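PDB 2YQY: DinB-like domain-containing protein from Thermus thermophilus, which is of unknown function but adopts the four-helix bundle of the DinB family and carries an exposed histidine triad that may serve as a metal site. Local coordinates for residues H53-E58 / D114-F119; A26-A31 / E108-L113; R63-L68 / E122-A127; A38-R41 / T46-M49; K22-L27 / K161-S166. One frame throughout, in Å; residues are numbered along the deposited sequence.

Contact 1: residues H53-E58 / D114-F119; sequences HVALVE and DRARAF
Arg117 NH2 is held by two carboxylates: it donates to Glu58 OE2 over 2.8 Å across this contact and makes a second salt bridge to Glu156. Beside it, Arg117 NE reaches Glu58 OE1, also at 2.8 Å, with a nearly linear N-H...O angle of 178°. The guanidinium therefore grips the carboxylate side-on, one nitrogen to each oxygen. Both oxygens use the lone pair on the side of their partner oxygen, and the two planes are almost coplanar, which fixes the rotation of both groups. The arginine starts with CG anti to its backbone N (chi1 173°) and then bends at chi2 and chi3, which curls the chain back and brings NE, as well as NH2, to the acid. With both residues buried, the opposite charges would partly offset each other, with Glu156 as a second acid and Arg21 nearby; Leu17 O takes the remaining nitrogen, NH1.

Alongside the ion pair the helices touch through alanines. The Ala116 methyl rests on the Ala55 carbonyl, CB 3.2 Å from Ala55 O, and the Ala55 and Ala116 CB atoms are 4.4 Å apart. Such small side chains are consistent with the close approach of the Ala55 and Ala116 CA atoms, 5.7 Å, and of the local axes, 8.4 Å.

The two segments run in broadly the same direction, at 27°, as neighbouring members of the four-helix bundle. Glu58 and Val54 also pack against helix 10-30, and Val54 and Val57 meet helix 153-165. There His53 lies against His155 and His159, probably the exposed histidine triad, with no metal bound to the HExxH histidines here.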
# COMPACT_ATOMS: atom_id res chain seq x y z
N HIS A 53 -3.14 5.87 -5.06
CA HIS A 53 -3.80 5.64 -3.77
C HIS A 53 -3.06 4.61 -2.89
O HIS A 53 -2.83 4.84 -1.72
CB HIS A 53 -5.25 5.18 -3.98
CG HIS A 53 -5.98 4.85 -2.71
ND1 HIS A 53 -6.34 5.81 -1.78
CD2 HIS A 53 -6.42 3.67 -2.21
CE1 HIS A 53 -6.95 5.23 -0.76
NE2 HIS A 53 -7.03 3.93 -1.01
N VAL A 54 -2.72 3.47 -3.48
CA VAL A 54 -1.93 2.47 -2.81
C VAL A 54 -0.62 3.07 -2.23
O VAL A 54 -0.30 2.82 -1.07
CB VAL A 54 -1.62 1.26 -3.77
CG1 VAL A 54 -0.48 0.39 -3.19
CG2 VAL A 54 -2.92 0.45 -4.02
N ALA A 55 0.14 3.79 -3.06
CA ALA A 55 1.34 4.47 -2.64
C ALA A 55 1.09 5.45 -1.47
O ALA A 55 1.86 5.46 -0.49
CB ALA A 55 2.00 5.21 -3.83
N LEU A 56 0.04 6.28 -1.55
CA LEU A 56 -0.19 7.29 -0.47
C LEU A 56 -0.50 6.56 0.87
O LEU A 56 -0.02 6.96 1.96
CB LEU A 56 -1.30 8.27 -0.85
CG LEU A 56 -0.94 9.11 -2.08
CD1 LEU A 56 -2.13 10.00 -2.57
CD2 LEU A 56 0.33 9.95 -1.82
N VAL A 57 -1.28 5.49 0.79
CA VAL A 57 -1.64 4.76 1.99
C VAL A 57 -0.39 4.09 2.60
O VAL A 57 -0.27 4.03 3.84
CB VAL A 57 -2.81 3.78 1.75
CG1 VAL A 57 -3.02 2.83 2.96
CG2 VAL A 57 -4.13 4.58 1.43
N GLU A 58 0.53 3.61 1.78
CA GLU A 58 1.77 3.02 2.33
C GLU A 58 2.65 4.09 2.95
O GLU A 58 3.27 3.87 3.96
CB GLU A 58 2.61 2.34 1.25
CG GLU A 58 1.90 1.16 0.65
CD GLU A 58 2.81 0.01 0.25
OE1 GLU A 58 4.04 0.20 0.02
OE2 GLU A 58 2.25 -1.10 0.14
N ASP A 114 7.57 3.22 -5.50
CA ASP A 114 8.88 2.77 -5.03
C ASP A 114 9.29 3.51 -3.78
O ASP A 114 9.79 2.91 -2.83
CB ASP A 114 9.95 2.93 -6.11
CG ASP A 114 9.84 1.88 -7.20
OD1 ASP A 114 9.06 0.92 -7.04
OD2 ASP A 114 10.52 2.01 -8.24
N ARG A 115 9.10 4.82 -3.79
CA ARG A 115 9.49 5.67 -2.66
C ARG A 115 8.72 5.30 -1.39
O ARG A 115 9.32 5.12 -0.34
CB ARG A 115 9.25 7.14 -3.01
CG ARG A 115 9.82 8.09 -1.98
N ALA A 116 7.40 5.21 -1.48
CA ALA A 116 6.57 4.91 -0.31
C ALA A 116 6.87 3.52 0.23
O ALA A 116 6.93 3.30 1.45
CB ALA A 116 5.08 5.08 -0.66
N ARG A 117 7.10 2.57 -0.68
CA ARG A 117 7.42 1.19 -0.31
C ARG A 117 8.79 1.11 0.37
O ARG A 117 8.92 0.41 1.36
CB ARG A 117 7.33 0.22 -1.51
CG ARG A 117 7.82 -1.22 -1.20
CD ARG A 117 7.04 -1.90 -0.05
NE ARG A 117 5.61 -2.05 -0.34
CZ ARG A 117 5.03 -3.18 -0.77
NH1 ARG A 117 5.77 -4.28 -0.99
NH2 ARG A 117 3.71 -3.21 -0.97
N ALA A 118 9.80 1.84 -0.14
CA ALA A 118 11.11 1.90 0.56
C ALA A 118 10.94 2.45 1.99
O ALA A 118 11.51 1.90 2.93
CB ALA A 118 12.15 2.75 -0.23
N PHE A 119 10.14 3.50 2.14
CA PHE A 119 9.88 4.16 3.43
C PHE A 119 9.15 3.18 4.35
O PHE A 119 9.54 2.98 5.49
CB PHE A 119 9.01 5.42 3.18
CG PHE A 119 8.70 6.21 4.42
CD1 PHE A 119 9.48 6.09 5.57
CD2 PHE A 119 7.63 7.10 4.44
CE1 PHE A 119 9.18 6.83 6.73
CE2 PHE A 119 7.35 7.85 5.58
CZ PHE A 119 8.12 7.71 6.72

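Contact 2: residues A26-A31 / E108-L113; sequences ALLREA and EVLALL
Apolar packing between leucine ends carries most of this contact. Leu28 and Leu113 meet end on, their CD1 methyls 3.8 Å apart. The same Leu28 CD1 also lies 4.2 Å from Leu110 CD2, but the approach differs: these two side chains run antiparallel past one another. One methyl of Leu28 is thus shared by two leucines that are three positions apart, close to one turn, on the facing helix. Leu28 has its CG trans to the carbonyl carbon (chi1 -64°), a torsion that, with CB already directed at the other helix, sends CD1 across the interface. From the other side, the CB atoms of Leu110 and Leu113 both point toward segment 26-31.

The second kind of interaction is contact between an apolar methyl and a charged group. Arg29 is extended from CG to NE, and its chain meets that of Leu110 at a slant, with NE 4.0 Å from Leu110 CD1. Arg29 is exposed, so it probably borders the leucines on the solvent side.

Backbone distances agree with this long-armed packing: the nearest CA atoms, of Leu28 and Leu110, are 8.6 Å apart, and the axes approach only to 11.6 Å. At 165° this is an antiparallel pair of the four-helix bundle, the last turn of helix 10-30, which ends just before Ala31, against the beginning of helix 106-126. Leu25 of helix 10-30 continues the cluster onto Leu110 and Leu113, Leu36 of helix 33-36 covers Leu28 from the connecting segment, and Val109 turns to Leu48 and Ala51 of helix 47-71.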
# COMPACT_ATOMS: atom_id res chain seq x y z
N ALA A 26 3.86 -5.51 -12.18
CA ALA A 26 3.82 -6.24 -13.47
C ALA A 26 2.53 -5.92 -14.26
O ALA A 26 2.57 -5.68 -15.48
CB ALA A 26 3.96 -7.76 -13.22
N LEU A 27 1.40 -5.93 -13.56
CA LEU A 27 0.12 -5.50 -14.12
C LEU A 27 0.21 -4.10 -14.74
O LEU A 27 -0.20 -3.90 -15.90
CB LEU A 27 -0.98 -5.56 -13.05
CG LEU A 27 -2.37 -5.10 -13.48
CD1 LEU A 27 -3.51 -5.72 -12.62
CD2 LEU A 27 -2.46 -3.56 -13.48
N LEU A 28 0.76 -3.13 -13.98
CA LEU A 28 0.88 -1.76 -14.52
C LEU A 28 1.80 -1.67 -15.75
O LEU A 28 1.45 -1.00 -16.73
CB LEU A 28 1.37 -0.78 -13.46
CG LEU A 28 0.45 -0.55 -12.24
CD1 LEU A 28 1.23 0.18 -11.14
CD2 LEU A 28 -0.84 0.22 -12.64
N ARG A 29 2.96 -2.34 -15.69
CA ARG A 29 3.95 -2.31 -16.77
C ARG A 29 3.50 -3.05 -18.03
O ARG A 29 3.98 -2.76 -19.12
CB ARG A 29 5.28 -2.89 -16.29
CG ARG A 29 6.10 -1.95 -15.44
CD ARG A 29 7.23 -2.70 -14.75
NE ARG A 29 8.00 -1.84 -13.84
CZ ARG A 29 8.59 -2.26 -12.72
NH1 ARG A 29 8.53 -3.54 -12.34
NH2 ARG A 29 9.26 -1.39 -11.97
N GLU A 30 2.60 -4.02 -17.88
CA GLU A 30 2.15 -4.82 -19.02
C GLU A 30 0.82 -4.32 -19.60
O GLU A 30 0.44 -4.72 -20.68
CB GLU A 30 2.08 -6.30 -18.65
CG GLU A 30 3.44 -6.87 -18.25
CD GLU A 30 3.36 -8.24 -17.58
OE1 GLU A 30 2.28 -8.86 -17.57
OE2 GLU A 30 4.39 -8.70 -17.05
N ALA A 31 0.14 -3.44 -18.87
CA ALA A 31 -1.16 -2.91 -19.29
C ALA A 31 -1.05 -2.03 -20.54
O ALA A 31 -0.08 -1.30 -20.73
CB ALA A 31 -1.81 -2.10 -18.17
N GLU A 108 5.54 8.50 -13.25
CA GLU A 108 5.28 9.23 -12.00
C GLU A 108 4.71 8.28 -10.92
O GLU A 108 5.17 8.27 -9.77
N VAL A 109 3.70 7.49 -11.29
CA VAL A 109 3.05 6.55 -10.35
C VAL A 109 4.02 5.48 -9.84
O VAL A 109 4.03 5.19 -8.65
CB VAL A 109 1.78 5.90 -10.97
CG1 VAL A 109 1.18 4.90 -10.04
CG2 VAL A 109 0.73 6.97 -11.33
N LEU A 110 4.83 4.92 -10.75
CA LEU A 110 5.83 3.89 -10.39
C LEU A 110 6.87 4.43 -9.42
O LEU A 110 7.31 3.71 -8.52
CB LEU A 110 6.56 3.38 -11.65
CG LEU A 110 5.83 2.45 -12.63
CD1 LEU A 110 6.80 2.02 -13.72
CD2 LEU A 110 5.20 1.22 -11.96
N ALA A 111 7.25 5.68 -9.61
CA ALA A 111 8.23 6.34 -8.75
C ALA A 111 7.61 6.57 -7.36
O ALA A 111 8.28 6.38 -6.35
CB ALA A 111 8.72 7.67 -9.39
N LEU A 112 6.33 6.95 -7.33
CA LEU A 112 5.62 7.15 -6.06
C LEU A 112 5.50 5.83 -5.28
O LEU A 112 5.70 5.78 -4.05
CB LEU A 112 4.23 7.76 -6.30
CG LEU A 112 3.49 8.41 -5.11
CD1 LEU A 112 4.24 9.62 -4.53
CD2 LEU A 112 2.09 8.82 -5.52
N LEU A 113 5.20 4.77 -6.01
CA LEU A 113 5.12 3.44 -5.40
C LEU A 113 6.47 3.03 -4.77
O LEU A 113 6.49 2.57 -3.63
CB LEU A 113 4.64 2.41 -6.43
CG LEU A 113 3.15 2.50 -6.80
CD1 LEU A 113 2.88 1.77 -8.13
CD2 LEU A 113 2.30 1.90 -5.68

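Contact 3: residues R63-L68 / E122-A127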
# COMPACT_ATOMS: atom_id res chain seq x y z
N ARG A 63 4.41 6.49 8.22
CA ARG A 63 4.45 7.56 9.23
C ARG A 63 3.77 7.16 10.55
O ARG A 63 4.18 7.58 11.62
CB ARG A 63 3.78 8.83 8.68
CG ARG A 63 4.46 9.33 7.42
CD ARG A 63 3.83 10.63 6.86
NE ARG A 63 4.31 10.79 5.50
CZ ARG A 63 5.51 11.29 5.19
NH1 ARG A 63 6.30 11.77 6.14
NH2 ARG A 63 5.89 11.37 3.92
N VAL A 64 2.70 6.36 10.46
CA VAL A 64 2.03 5.86 11.68
C VAL A 64 3.00 4.97 12.42
O VAL A 64 3.16 5.11 13.65
CB VAL A 64 0.71 5.08 11.34
CG1 VAL A 64 0.21 4.32 12.60
CG2 VAL A 64 -0.38 6.05 10.80
N LEU A 65 3.67 4.07 11.68
CA LEU A 65 4.65 3.20 12.32
C LEU A 65 5.75 4.01 12.96
O LEU A 65 6.23 3.66 14.04
CB LEU A 65 5.24 2.20 11.32
CG LEU A 65 4.27 1.12 10.76
CD1 LEU A 65 4.93 0.18 9.72
CD2 LEU A 65 3.68 0.32 11.88
N ARG A 66 6.20 5.07 12.30
CA ARG A 66 7.24 5.92 12.89
C ARG A 66 6.72 6.57 14.18
O ARG A 66 7.44 6.64 15.15
CB ARG A 66 7.69 6.99 11.90
CG ARG A 66 8.83 7.91 12.42
CD ARG A 66 9.30 8.88 11.31
NE ARG A 66 8.20 9.73 10.88
CZ ARG A 66 8.22 10.57 9.85
NH1 ARG A 66 9.29 10.71 9.10
NH2 ARG A 66 7.14 11.31 9.58
N ARG A 67 5.50 7.07 14.17
CA ARG A 67 4.94 7.65 15.44
C ARG A 67 4.81 6.58 16.56
O ARG A 67 5.19 6.81 17.72
CB ARG A 67 3.58 8.27 15.17
CG ARG A 67 3.09 9.23 16.24
CD ARG A 67 1.63 9.68 15.93
NE ARG A 67 1.36 10.86 16.79
CZ ARG A 67 0.83 10.79 18.00
NH1 ARG A 67 0.45 9.62 18.50
NH2 ARG A 67 0.66 11.90 18.73
N LEU A 68 4.35 5.38 16.20
CA LEU A 68 4.20 4.31 17.20
C LEU A 68 5.56 3.89 17.81
O LEU A 68 5.64 3.53 18.99
CB LEU A 68 3.45 3.11 16.60
CG LEU A 68 1.95 3.44 16.40
CD1 LEU A 68 1.23 2.31 15.66
CD2 LEU A 68 1.26 3.74 17.76
N GLU A 122 11.53 0.44 5.57
CA GLU A 122 12.47 0.97 6.55
C GLU A 122 11.82 1.00 7.94
O GLU A 122 12.44 0.64 8.93
CB GLU A 122 13.00 2.37 6.15
N GLU A 123 10.56 1.42 7.99
CA GLU A 123 9.86 1.51 9.28
C GLU A 123 9.47 0.12 9.80
O GLU A 123 9.44 -0.13 11.02
CB GLU A 123 8.62 2.42 9.16
CG GLU A 123 8.96 3.93 9.24
CD GLU A 123 9.68 4.31 10.54
OE1 GLU A 123 9.35 3.77 11.64
OE2 GLU A 123 10.61 5.16 10.45
N VAL A 124 9.12 -0.78 8.88
CA VAL A 124 8.88 -2.19 9.24
C VAL A 124 10.14 -2.77 9.91
O VAL A 124 10.02 -3.46 10.92
CB VAL A 124 8.46 -3.04 8.01
CG1 VAL A 124 8.39 -4.55 8.36
CG2 VAL A 124 7.16 -2.54 7.44
N ALA A 125 11.32 -2.49 9.35
CA ALA A 125 12.58 -2.99 9.89
C ALA A 125 12.83 -2.47 11.29
O ALA A 125 13.46 -3.14 12.08
CB ALA A 125 13.74 -2.64 9.00
N LYS A 126 12.35 -1.26 11.58
CA LYS A 126 12.53 -0.63 12.89
C LYS A 126 11.41 -0.89 13.89
O LYS A 126 11.52 -0.49 15.03
CB LYS A 126 12.70 0.89 12.71
CG LYS A 126 13.95 1.26 11.93
CD LYS A 126 13.92 2.71 11.56
CE LYS A 126 15.29 3.16 11.15
NZ LYS A 126 15.23 4.60 10.82
N ALA A 127 10.34 -1.55 13.46
CA ALA A 127 9.15 -1.70 14.30
C ALA A 127 9.31 -2.85 15.25
O ALA A 127 10.08 -3.77 15.00
CB ALA A 127 7.89 -1.89 13.47
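In Glu123, chi1 (-80°) sets CG beside the backbone N, and a single bend at chi2 (-58°) folds the carboxylate against the start of the Arg66 side chain. The result is contact with carbon atoms. Glu123 OE1 lies 3.3 Å from Arg66 CA, and Glu123 CD is 3.6 Å from Arg66 CB. Arg66 N is also near OE1, but the angle is too poor for a bond. The guanidinium leads away from the acid, with Arg66 NE 5.2 Å from Glu123 OE2, so any attraction between these charges would act at a distance. The carboxylate's salt-bridge partner is instead Arg69, one turn further along helix 47-71.

In the four-helix bundle this is where helices 47-71 and 106-126 run side by side in the same general direction, 28° apart, with local axes 9.2 Å from each other. The nearest CA atoms, those of Leu65 and Glu123, are 6.3 Å apart.

At the base of the acid's side chain, Leu65 CB meets Glu123 CB at 4.0 Å. Leu65 and Val124 then run abreast, with Leu65 CD1 4.2 Å from Val124 CG2. Trp10 and Leu149 also cover Val124, while Pro145 packs on Leu65.

Contact 4: residues A38-R41 / T46-M49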
# COMPACT_ATOMS: atom_id res chain seq x y z
N ALA A 38 -7.98 5.07 -18.43
CA ALA A 38 -9.44 4.98 -18.58
C ALA A 38 -10.13 4.72 -17.24
O ALA A 38 -9.62 3.97 -16.42
CB ALA A 38 -9.82 3.89 -19.61
N PRO A 39 -11.31 5.35 -17.00
CA PRO A 39 -12.12 5.05 -15.82
C PRO A 39 -12.46 3.55 -15.75
O PRO A 39 -12.79 2.96 -16.78
CB PRO A 39 -13.40 5.86 -16.05
CG PRO A 39 -13.00 6.96 -16.97
CD PRO A 39 -11.93 6.39 -17.85
N LEU A 40 -12.38 2.94 -14.57
CA LEU A 40 -12.72 1.52 -14.41
C LEU A 40 -14.18 1.21 -14.78
O LEU A 40 -14.48 0.13 -15.28
CB LEU A 40 -12.39 1.01 -13.01
CG LEU A 40 -10.93 1.09 -12.55
CD1 LEU A 40 -10.83 0.76 -11.06
CD2 LEU A 40 -10.01 0.21 -13.37
N ARG A 41 -15.07 2.17 -14.50
CA ARG A 41 -16.47 2.17 -14.94
C ARG A 41 -16.93 3.64 -14.96
O ARG A 41 -16.13 4.55 -14.72
N THR A 46 -9.24 5.92 -12.38
CA THR A 46 -8.46 5.08 -13.32
C THR A 46 -7.49 4.15 -12.58
O THR A 46 -7.28 4.34 -11.40
CB THR A 46 -7.63 5.95 -14.25
OG1 THR A 46 -6.60 6.54 -13.46
CG2 THR A 46 -8.52 7.04 -14.96
N PRO A 47 -6.94 3.11 -13.26
CA PRO A 47 -5.90 2.26 -12.66
C PRO A 47 -4.70 3.03 -12.11
O PRO A 47 -4.17 2.67 -11.07
CB PRO A 47 -5.46 1.38 -13.82
CG PRO A 47 -6.69 1.25 -14.66
CD PRO A 47 -7.33 2.62 -14.60
N LEU A 48 -4.27 4.08 -12.80
CA LEU A 48 -3.18 4.91 -12.28
C LEU A 48 -3.52 5.68 -10.98
O LEU A 48 -2.66 5.91 -10.15
CB LEU A 48 -2.70 5.88 -13.37
CG LEU A 48 -1.95 5.21 -14.52
CD1 LEU A 48 -1.79 6.19 -15.70
CD2 LEU A 48 -0.57 4.66 -14.06
N MET A 49 -4.76 6.10 -10.83
CA MET A 49 -5.24 6.71 -9.58
C MET A 49 -5.30 5.66 -8.49
O MET A 49 -4.94 5.93 -7.35
CB MET A 49 -6.62 7.33 -9.78
CG MET A 49 -6.61 8.54 -10.71
SD MET A 49 -8.21 9.20 -11.25
CE MET A 49 -7.62 9.81 -12.80
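The pyrrolidine ring of Pro47 meets the preceding loop through its CG and CD atoms. Leu40 CD2 lies 3.7 Å from Pro47 CG and almost as near to CD, the two side chains passing each other head to tail. The carbonyl of Ala38 approaches the same ring, its O only 3.2 Å from Pro47 CD. The Pro39 ring is met at its nitrogen, which lies 3.8 Å from Thr46 CG2.

Ala38 O is also the acceptor of a CA-H...O contact from Thr46 CA, 3.5 Å away with 135° at the hydrogen. The carbonyl is thus set against carbon atoms of two consecutive residues, and the CA atoms of Pro39 and Thr46 come within 4.4 Å.

Thr46 is the N-cap of the helix that begins at Pro47. A chi1 of 70° tucks its OG1 back over the backbone, where it accepts from Met49 N at 3.2 Å. A weak return bond from Thr46 N to Met49 SD, 3.6 Å long, completes a capping box in which a sulfur replaces the usual carboxylate or amide oxygen.

The contact therefore packs the loop after helix 33-36 onto the capped start of helix 47-71. Trp35 lies against Pro47, Leu48 shares a backbone hydrogen bond with Leu36, and Leu40 touches Trp45 and Ser166, the last modelled residue.

Contact 5: residues K22-L27 / K161-S166; sequences KALLAL and KALQAS
Segments 22-27 and 161-166, helical where they meet, run in roughly the same direction, at 35°, and their local axes come no closer than 10.9 Å. The nearest CA atoms, those of Leu27 and Gln164, are 8.0 Å apart, so the backbones do not touch and leucine side chains must bridge the gap.

Leu27 does this with a single methyl. A chi1 of 178° swings its CG away from the backbone N and carries CD1 across to the other helix. There CD1 lies 3.8 Å from Gln164 CG, 4.0 Å from Leu163 CB and 3.9 Å from Gln164 N, settled against the first side-chain carbon of one residue and the backbone and CG of the next. Gln164 crosses Leu27 obliquely, and it is the aliphatic part of the glutamine that makes the contact.

Leu24, one turn earlier, supplies the second meeting point, its CD1 3.8 Å from Leu163 CD1. Leu163 thus uses CB for Leu27 and CD1 for Leu24. Both Leu24 and Leu163 are buried, whereas exposed Gln164 borders the outer side. Pro47 and Val50 of helix 47-71 also pack on Leu163.

Such leucine packing between the first and last long helices fits the up-down-down-up four-helix bundle of DinB-like proteins, in which these two helices point the same way. Leu24 also touches Glu156 of an HExxH pattern, placing this apolar layer next to the probable histidine site.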
# COMPACT_ATOMS: atom_id res chain seq x y z
N LYS A 22 4.93 -7.13 -6.38
CA LYS A 22 5.40 -7.69 -7.66
C LYS A 22 4.22 -7.81 -8.67
O LYS A 22 4.35 -7.44 -9.83
CB LYS A 22 6.07 -9.05 -7.43
CG LYS A 22 7.27 -8.96 -6.50
CD LYS A 22 7.85 -10.31 -6.11
CE LYS A 22 9.05 -10.15 -5.19
NZ LYS A 22 9.33 -11.42 -4.46
N ALA A 23 3.08 -8.32 -8.19
CA ALA A 23 1.89 -8.52 -9.01
C ALA A 23 1.38 -7.17 -9.55
O ALA A 23 1.09 -7.02 -10.73
CB ALA A 23 0.81 -9.27 -8.21
N LEU A 24 1.30 -6.17 -8.67
CA LEU A 24 0.85 -4.84 -9.06
C LEU A 24 1.79 -4.20 -10.09
O LEU A 24 1.32 -3.64 -11.09
CB LEU A 24 0.73 -3.90 -7.82
CG LEU A 24 0.37 -2.44 -8.17
CD1 LEU A 24 -0.98 -2.37 -8.88
CD2 LEU A 24 0.33 -1.55 -6.92
N LEU A 25 3.09 -4.21 -9.82
CA LEU A 25 4.03 -3.55 -10.73
C LEU A 25 3.99 -4.17 -12.12
O LEU A 25 4.05 -3.44 -13.12
CB LEU A 25 5.46 -3.56 -10.19
CG LEU A 25 5.71 -2.77 -8.92
CD1 LEU A 25 7.19 -2.90 -8.56
CD2 LEU A 25 5.32 -1.30 -9.09
N ALA A 26 3.86 -5.51 -12.18
CA ALA A 26 3.82 -6.24 -13.47
C ALA A 26 2.53 -5.92 -14.26
O ALA A 26 2.57 -5.68 -15.48
CB ALA A 26 3.96 -7.76 -13.22
N LEU A 27 1.40 -5.93 -13.56
CA LEU A 27 0.12 -5.50 -14.12
C LEU A 27 0.21 -4.10 -14.74
O LEU A 27 -0.20 -3.90 -15.90
CB LEU A 27 -0.98 -5.56 -13.05
CG LEU A 27 -2.37 -5.10 -13.48
CD1 LEU A 27 -3.51 -5.72 -12.62
CD2 LEU A 27 -2.46 -3.56 -13.48
N LYS A 161 -6.68 -6.79 -6.63
CA LYS A 161 -7.85 -7.56 -7.04
C LYS A 161 -8.87 -6.77 -7.88
O LYS A 161 -9.42 -7.29 -8.88
CB LYS A 161 -8.53 -8.13 -5.80
CG LYS A 161 -9.21 -9.42 -6.00
CD LYS A 161 -9.67 -9.94 -4.65
CE LYS A 161 -8.51 -10.43 -3.79
NZ LYS A 161 -8.59 -11.91 -3.59
N ALA A 162 -9.13 -5.52 -7.48
CA ALA A 162 -10.04 -4.63 -8.22
C ALA A 162 -9.52 -4.32 -9.63
O ALA A 162 -10.27 -4.37 -10.61
CB ALA A 162 -10.28 -3.36 -7.43
N LEU A 163 -8.23 -4.00 -9.73
CA LEU A 163 -7.56 -3.82 -11.02
C LEU A 163 -7.59 -5.09 -11.88
O LEU A 163 -8.00 -5.01 -13.03
CB LEU A 163 -6.13 -3.34 -10.81
CG LEU A 163 -5.93 -1.94 -10.23
CD1 LEU A 163 -4.47 -1.66 -10.23
CD2 LEU A 163 -6.68 -0.92 -11.07
N GLN A 164 -7.20 -6.25 -11.34
CA GLN A 164 -7.32 -7.50 -12.12
C GLN A 164 -8.76 -7.74 -12.61
O GLN A 164 -8.97 -8.19 -13.75
CB GLN A 164 -6.86 -8.69 -11.30
CG GLN A 164 -5.38 -8.64 -10.96
CD GLN A 164 -5.02 -9.58 -9.83
OE1 GLN A 164 -5.81 -9.84 -8.92
NE2 GLN A 164 -3.79 -10.08 -9.88
N ALA A 165 -9.75 -7.42 -11.78
CA ALA A 165 -11.15 -7.62 -12.17
C ALA A 165 -11.56 -6.72 -13.35
O ALA A 165 -12.52 -6.99 -14.04
CB ALA A 165 -12.06 -7.39 -10.98
N SER A 166 -10.80 -5.64 -13.55
CA SER A 166 -11.02 -4.69 -14.63
C SER A 166 -10.27 -5.03 -15.90
O SER A 166 -10.29 -4.23 -16.84
CB SER A 166 -10.59 -3.30 -14.19
OG SER A 166 -11.54 -2.75 -13.30

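Overall arrangement
From the N terminus, helix 10-30 opens two of the loops. Contact 5 closes the longest, tying it to the C-terminal helix 153-165, and contacts 1, 3 and 4 all nest inside. Contact 2 starts from the same part of helix 10-30 and closes on helix 106-126; it encloses contact 4, the short turn before helix 47-71, but crosses contacts 1 and 3. Those two join helices 47-71 and 106-126 at successive levels and cross each other, while contact 4 precedes both in series. Contacts 2, 4 and 5 touch one another near one end of the bundle; contact 3 lies beyond the chain's centre, about 31 Å from contact 4 between centres, with contact 1 near the middle.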